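Local atomic coordinates of FMN-dependent NADH:quinone oxidoreductase 1 (Bacillus anthracis, PDB entry 3U7I), a protein that probably uses FMN and NADH to reduce electrophilic quinones, protecting the cell from thiol-specific stress, and to split the azo bond of aromatic azo compounds. Residues I47-D52 / K114-N119. Residues are numbered along the deposited sequence; the frame is centred on the assembly and turned at random.
Sequences INLYDD and KDYMDN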
loop_
_atom_site.group_PDB
_atom_site.type_symbol
_atom_site.label_atom_id
_atom_site.label_comp_id
_atom_site.label_asym_id
_atom_site.label_seq_id
_atom_site.Cartn_x
_atom_site.Cartn_y
_atom_site.Cartn_z
ATOM N N ILE C 47 -15.740 -10.253 2.039
ATOM C CA ILE C 47 -15.338 -9.732 0.741
ATOM C C ILE C 47 -13.938 -10.244 0.436
ATOM O O ILE C 47 -13.037 -10.158 1.270
ATOM C CB ILE C 47 -15.412 -8.174 0.683
ATOM C CG1 ILE C 47 -15.007 -7.648 -0.702
ATOM C CG2 ILE C 47 -14.559 -7.535 1.773
ATOM C CD1 ILE C 47 -15.162 -6.138 -0.840
ATOM N N ASN C 48 -13.772 -10.814 -0.749
ATOM C CA ASN C 48 -12.487 -11.351 -1.167
ATOM C C ASN C 48 -11.826 -10.361 -2.105
ATOM O O ASN C 48 -12.252 -10.210 -3.248
ATOM C CB ASN C 48 -12.675 -12.705 -1.853
ATOM C CG ASN C 48 -13.085 -13.804 -0.884
ATOM O OD1 ASN C 48 -12.629 -13.851 0.260
ATOM N ND2 ASN C 48 -13.950 -14.697 -1.343
ATOM N N LEU C 49 -10.792 -9.679 -1.613
ATOM C CA LEU C 49 -10.185 -8.566 -2.344
ATOM C C LEU C 49 -9.497 -8.992 -3.635
ATOM O O LEU C 49 -9.301 -8.168 -4.522
ATOM C CB LEU C 49 -9.203 -7.787 -1.462
ATOM C CG LEU C 49 -9.773 -7.245 -0.146
ATOM C CD1 LEU C 49 -8.767 -6.325 0.556
ATOM C CD2 LEU C 49 -11.085 -6.522 -0.387
ATOM N N TYR C 50 -9.141 -10.270 -3.751
ATOM C CA TYR C 50 -8.477 -10.757 -4.963
ATOM C C TYR C 50 -9.391 -11.635 -5.821
ATOM O O TYR C 50 -8.932 -12.333 -6.729
ATOM C CB TYR C 50 -7.163 -11.473 -4.611
ATOM C CG TYR C 50 -6.071 -10.494 -4.257
ATOM C CD1 TYR C 50 -5.987 -9.929 -2.981
ATOM C CD2 TYR C 50 -5.149 -10.097 -5.214
ATOM C CE1 TYR C 50 -4.992 -9.007 -2.676
ATOM C CE2 TYR C 50 -4.168 -9.185 -4.927
ATOM C CZ TYR C 50 -4.085 -8.642 -3.664
ATOM O OH TYR C 50 -3.081 -7.727 -3.428
ATOM N N ASP C 51 -10.692 -11.577 -5.534
ATOM C CA ASP C 51 -11.683 -12.301 -6.327
ATOM C C ASP C 51 -12.905 -11.433 -6.631
ATOM O O ASP C 51 -13.371 -11.381 -7.773
ATOM C CB ASP C 51 -12.111 -13.590 -5.617
ATOM C CG ASP C 51 -12.886 -14.530 -6.523
ATOM O OD1 ASP C 51 -12.355 -14.909 -7.596
ATOM O OD2 ASP C 51 -14.029 -14.879 -6.160
ATOM N N ASP C 52 -13.428 -10.758 -5.611
ATOM C CA ASP C 52 -14.547 -9.840 -5.810
ATOM C C ASP C 52 -14.050 -8.597 -6.543
ATOM O O ASP C 52 -12.840 -8.361 -6.627
ATOM C CB ASP C 52 -15.195 -9.440 -4.477
ATOM C CG ASP C 52 -15.761 -10.626 -3.720
ATOM O OD1 ASP C 52 -16.184 -11.612 -4.364
ATOM O OD2 ASP C 52 -15.778 -10.577 -2.475
ATOM N N LYS C 114 -5.088 -1.646 -0.278
ATOM C CA LYS C 114 -5.067 -0.205 -0.536
ATOM C C LYS C 114 -6.295 0.216 -1.347
ATOM O O LYS C 114 -6.951 1.197 -0.999
ATOM C CB LYS C 114 -3.778 0.228 -1.246
ATOM C CG LYS C 114 -3.683 1.742 -1.473
ATOM C CD LYS C 114 -4.072 2.522 -0.209
ATOM C CE LYS C 114 -3.681 4.015 -0.270
ATOM N NZ LYS C 114 -4.208 4.748 -1.453
ATOM N N ASP C 115 -6.613 -0.520 -2.417
ATOM C CA ASP C 115 -7.818 -0.239 -3.199
ATOM C C ASP C 115 -9.057 -0.289 -2.307
ATOM O O ASP C 115 -9.973 0.529 -2.454
ATOM C CB ASP C 115 -8.007 -1.246 -4.331
ATOM C CG ASP C 115 -7.018 -1.057 -5.446
ATOM O OD1 ASP C 115 -6.449 0.048 -5.559
ATOM O OD2 ASP C 115 -6.828 -2.012 -6.223
ATOM N N TYR C 116 -9.092 -1.260 -1.398
ATOM C CA TYR C 116 -10.228 -1.374 -0.486
ATOM C C TYR C 116 -10.297 -0.151 0.432
ATOM O O TYR C 116 -11.380 0.396 0.663
ATOM C CB TYR C 116 -10.165 -2.674 0.329
ATOM C CG TYR C 116 -11.381 -2.895 1.208
ATOM C CD1 TYR C 116 -12.569 -3.395 0.678
ATOM C CD2 TYR C 116 -11.341 -2.595 2.564
ATOM C CE1 TYR C 116 -13.693 -3.598 1.494
ATOM C CE2 TYR C 116 -12.459 -2.786 3.385
ATOM C CZ TYR C 116 -13.620 -3.288 2.851
ATOM O OH TYR C 116 -14.714 -3.474 3.678
HETATM N N MSE C 117 -9.151 0.286 0.947
HETATM C CA MSE C 117 -9.130 1.488 1.776
HETATM C C MSE C 117 -9.676 2.659 0.969
HETATM O O MSE C 117 -10.373 3.513 1.508
HETATM C CB MSE C 117 -7.716 1.814 2.289
HETATM C CG MSE C 117 -7.072 0.730 3.169
HETATM SE SE MSE C 117 -8.132 0.280 4.731
HETATM C CE MSE C 117 -8.230 2.071 5.528
ATOM N N ASP C 118 -9.369 2.686 -0.325
ATOM C CA ASP C 118 -9.815 3.779 -1.198
ATOM C C ASP C 118 -11.343 3.777 -1.423
ATOM O O ASP C 118 -11.930 4.801 -1.803
ATOM C CB ASP C 118 -9.060 3.769 -2.542
ATOM C CG ASP C 118 -7.584 4.114 -2.397
ATOM O OD1 ASP C 118 -7.192 4.726 -1.368
ATOM O OD2 ASP C 118 -6.805 3.763 -3.321
ATOM N N ASN C 119 -11.971 2.626 -1.189
ATOM C CA ASN C 119 -13.429 2.472 -1.288
ATOM C C ASN C 119 -14.172 2.876 -0.008
ATOM O O ASN C 119 -15.308 3.349 -0.063
ATOM C CB ASN C 119 -13.789 1.024 -1.627
ATOM C CG ASN C 119 -13.665 0.715 -3.109
ATOM O OD1 ASN C 119 -14.663 0.695 -3.828
ATOM N ND2 ASN C 119 -12.438 0.459 -3.571
#
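Tyr116 of helix 111-120 meets Ile47 and Leu49 obliquely, through CB and the CD1-CE1 stretch of its ring, where strand 43-48, an outermost strand of the parallel sheet of this flavodoxin-like fold, runs out into a loop. This is apolar packing between a helix and the C-terminal end of a strand, and all three residues are buried. CG of Tyr116 stands anti to its own backbone N (chi1 -175°), which swings the ring off the helix and over toward the strand. There the two aliphatic side chains share its length: Leu49 takes the root, with CD1 3.9 Å from Tyr116 CB, and Ile47 takes the part nearer the hydroxyl, with CG2 4.0 Å from Tyr116 CE1. Leu8 and Ile10 of strand 6-11, and Ile88 and Phe92 of helix 76-94, also touch Tyr116, so its side chain lies between the sheet and helix 76-94. On the helix, Lys114 and Asp118 form a salt bridge, and each also hydrogen-bonds to the second subunit, Lys114 NZ to His105 O and Asp118 OD1 to Asn106 ND2 of that chain. Between the two segments the closest approaches are Leu49 CD2 to Tyr116 CD1, 3.6 Å, and Ile47 CD1 to Tyr116 CE1, 3.7 Å.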